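Local coordinates for protein D-alanyl-D-alanine carboxypeptidase DacB2 (Mycobacterium tuberculosis H37Rv, PDB 4RYE) that acts as a serine D,D-carboxypeptidase on pentapeptides in vitro and probably cleaves the terminal D-Ala-D-Ala of peptidoglycan stem peptides, at residues A[131-136]-A[159-164]. Numbering follows the deposited sequence.
Sequences LGATST and VVIFRA
A Schellman motif closes helix 117-130 just where Leu131 meets Val160, Ile161 and Ala164 on one face of helix 155-166. Gly132 adopts the positive phi (80°) of that motif, a backbone conformation in which a side chain would collide with the carbonyl oxygen of Leu131. Leu131 carries most of the contact. Its chi1 of -64° turns CG away from the carbonyl carbon, and the isopropyl fork then straddles the methyl of Ala164, with CD1 and CD2 each 3.8 Å from Ala164 CB. The leucine crosses Ile161 at about a right angle, CD1 lying 4.2 Å from Ile161 CG1. One turn back from Ala164, Val160 sends CG1 to the carbonyl of the same leucine, 3.5 Å from Leu131 O, and also touches Leu131 CB.

In the helical part of this S11 peptidase, a member of the beta-lactamase clan, Ile161 is buried between the loop and helix 50-60, touching Val51 and Leu55; its side chain is about 9 Å from that of Lys50, the likely proton acceptor. Ile161 CD1 lies against the methyl of Ala133, the centre of an inverse gamma turn, 4.1 Å from Ala133 CB, and meets Thr136 tip to tip, 4.0 Å from OG1 and 4.1 Å from CG2. That hydroxyl is hydrogen-bonded to Asp157 OD2 and Ser153 OG, which should fix the threonine's rotation and keep CG2 against the isoleucine. Asp157 OD2 also accepts a hydrogen bond from Ser135 N, tying the loop to the first turn of helix 155-166.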
ATOM      1  N   LEU A 131      -6.264  -0.788  14.669  1.00 19.86           N
ATOM      2  CA  LEU A 131      -6.312  -1.993  13.839  1.00 15.48           C
ATOM      3  C   LEU A 131      -5.519  -3.159  14.415  1.00 20.41           C
ATOM      4  O   LEU A 131      -5.547  -4.269  13.869  1.00 18.33           O
ATOM      5  CB  LEU A 131      -5.789  -1.684  12.443  1.00 14.23           C
ATOM      6  CG  LEU A 131      -6.610  -0.679  11.643  1.00 21.56           C
ATOM      7  CD1 LEU A 131      -5.956  -0.425  10.295  1.00 19.87           C
ATOM      8  CD2 LEU A 131      -8.031  -1.208  11.454  1.00 21.60           C
ATOM      9  N   GLY A 132      -4.806  -2.913  15.509  1.00 17.20           N
ATOM     10  CA  GLY A 132      -3.978  -3.951  16.097  1.00 20.34           C
ATOM     11  C   GLY A 132      -2.657  -4.099  15.366  1.00 19.49           C
ATOM     12  O   GLY A 132      -1.921  -5.055  15.584  1.00 21.08           O
ATOM     13  N   ALA A 133      -2.341  -3.141  14.503  1.00 17.34           N
ATOM     14  CA  ALA A 133      -1.048  -3.136  13.828  1.00 15.72           C
ATOM     15  C   ALA A 133      -0.008  -2.455  14.719  1.00 21.82           C
ATOM     16  O   ALA A 133       0.377  -1.307  14.488  1.00 17.49           O
ATOM     17  CB  ALA A 133      -1.162  -2.428  12.476  1.00 16.90           C
ATOM     18  N   THR A 134       0.456  -3.162  15.741  1.00 16.43           N
ATOM     19  CA  THR A 134       1.251  -2.530  16.789  1.00 19.98           C
ATOM     20  C   THR A 134       2.756  -2.561  16.515  1.00 19.27           C
ATOM     21  O   THR A 134       3.561  -2.107  17.329  1.00 21.30           O
ATOM     22  CB  THR A 134       0.943  -3.178  18.140  1.00 24.42           C
ATOM     23  OG1 THR A 134       1.234  -4.574  18.060  1.00 19.42           O
ATOM     24  CG2 THR A 134      -0.544  -3.002  18.477  1.00 20.71           C
ATOM     25  N   SER A 135       3.139  -3.095  15.362  1.00 14.17           N
ATOM     26  CA  SER A 135       4.533  -3.021  14.950  1.00 19.07           C
ATOM     27  C   SER A 135       4.714  -1.954  13.889  1.00 21.41           C
ATOM     28  O   SER A 135       5.764  -1.867  13.251  1.00 20.63           O
ATOM     29  CB  SER A 135       5.018  -4.375  14.440  1.00 19.97           C
ATOM     30  OG  SER A 135       4.875  -5.338  15.467  1.00 22.40           O
ATOM     31  N   THR A 136       3.688  -1.131  13.710  1.00 17.67           N
ATOM     32  CA  THR A 136       3.745  -0.104  12.680  1.00 16.91           C
ATOM     33  C   THR A 136       3.931   1.289  13.261  1.00 16.37           C
ATOM     34  O   THR A 136       3.224   1.692  14.174  1.00 22.96           O
ATOM     35  CB  THR A 136       2.495  -0.151  11.811  1.00 18.55           C
ATOM     36  OG1 THR A 136       2.455  -1.427  11.165  1.00 16.72           O
ATOM     37  CG2 THR A 136       2.537   0.934  10.744  1.00 17.04           C
ATOM     38  N   VAL A 159      -0.701  -6.283   5.745  1.00 14.69           N
ATOM     39  CA  VAL A 159      -1.932  -6.928   5.272  1.00 17.13           C
ATOM     40  C   VAL A 159      -3.107  -6.621   6.193  1.00 15.00           C
ATOM     41  O   VAL A 159      -4.245  -6.564   5.749  1.00 16.67           O
ATOM     42  CB  VAL A 159      -1.791  -8.461   5.010  1.00 14.96           C
ATOM     43  CG1 VAL A 159      -0.717  -8.725   3.963  1.00 14.50           C
ATOM     44  CG2 VAL A 159      -1.505  -9.256   6.290  1.00 13.93           C
ATOM     45  N   VAL A 160      -2.826  -6.415   7.473  1.00 12.88           N
ATOM     46  CA  VAL A 160      -3.863  -6.003   8.407  1.00 12.67           C
ATOM     47  C   VAL A 160      -4.379  -4.630   8.001  1.00 13.11           C
ATOM     48  O   VAL A 160      -5.594  -4.370   7.981  1.00 13.15           O
ATOM     49  CB  VAL A 160      -3.323  -5.993   9.856  1.00 12.68           C
ATOM     50  CG1 VAL A 160      -4.293  -5.269  10.801  1.00 15.79           C
ATOM     51  CG2 VAL A 160      -3.069  -7.440  10.330  1.00 13.25           C
ATOM     52  N   ILE A 161      -3.460  -3.742   7.657  1.00 11.87           N
ATOM     53  CA  ILE A 161      -3.851  -2.392   7.245  1.00 11.62           C
ATOM     54  C   ILE A 161      -4.570  -2.431   5.896  1.00 18.54           C
ATOM     55  O   ILE A 161      -5.601  -1.775   5.710  1.00 13.16           O
ATOM     56  CB  ILE A 161      -2.613  -1.458   7.193  1.00 11.41           C
ATOM     57  CG1 ILE A 161      -2.183  -1.098   8.619  1.00 14.31           C
ATOM     58  CG2 ILE A 161      -2.904  -0.189   6.392  1.00 12.78           C
ATOM     59  CD1 ILE A 161      -0.717  -0.677   8.763  1.00 15.90           C
ATOM     60  N   PHE A 162      -4.049  -3.217   4.959  1.00 12.41           N
ATOM     61  CA  PHE A 162      -4.676  -3.312   3.644  1.00 13.12           C
ATOM     62  C   PHE A 162      -6.071  -3.937   3.688  1.00 12.59           C
ATOM     63  O   PHE A 162      -6.955  -3.595   2.897  1.00 15.38           O
ATOM     64  CB  PHE A 162      -3.802  -4.113   2.688  1.00 13.29           C
ATOM     65  CG  PHE A 162      -4.060  -3.790   1.247  1.00 16.60           C
ATOM     66  CD1 PHE A 162      -3.526  -2.648   0.681  1.00 18.69           C
ATOM     67  CD2 PHE A 162      -4.840  -4.623   0.460  1.00 15.99           C
ATOM     68  CE1 PHE A 162      -3.759  -2.337  -0.656  1.00 19.30           C
ATOM     69  CE2 PHE A 162      -5.084  -4.321  -0.880  1.00 19.24           C
ATOM     70  CZ  PHE A 162      -4.541  -3.172  -1.436  1.00 16.72           C
ATOM     71  N   ARG A 163      -6.245  -4.886   4.586  1.00 13.81           N
ATOM     72  CA  ARG A 163      -7.526  -5.551   4.772  1.00 16.29           C
ATOM     73  C   ARG A 163      -8.580  -4.545   5.233  1.00 19.44           C
ATOM     74  O   ARG A 163      -9.730  -4.567   4.774  1.00 16.68           O
ATOM     75  CB  ARG A 163      -7.352  -6.666   5.805  1.00 19.54           C
ATOM     76  CG  ARG A 163      -8.553  -7.531   6.016  1.00 25.48           C
ATOM     77  CD  ARG A 163      -8.157  -8.751   6.836  1.00 29.93           C
ATOM     78  NE  ARG A 163      -9.303  -9.611   7.079  1.00 27.13           N
ATOM     79  CZ  ARG A 163      -9.543 -10.219   8.230  1.00 26.65           C
ATOM     80  NH1 ARG A 163      -8.710 -10.057   9.258  1.00 21.82           N
ATOM     81  NH2 ARG A 163     -10.623 -10.976   8.353  1.00 28.32           N
ATOM     82  N   ALA A 164      -8.183  -3.650   6.131  1.00 17.33           N
ATOM     83  CA  ALA A 164      -9.085  -2.600   6.597  1.00 21.10           C
ATOM     84  C   ALA A 164      -9.421  -1.646   5.456  1.00 19.00           C
ATOM     85  O   ALA A 164     -10.566  -1.198   5.321  1.00 19.28           O
ATOM     86  CB  ALA A 164      -8.465  -1.834   7.778  1.00 16.39           C
TER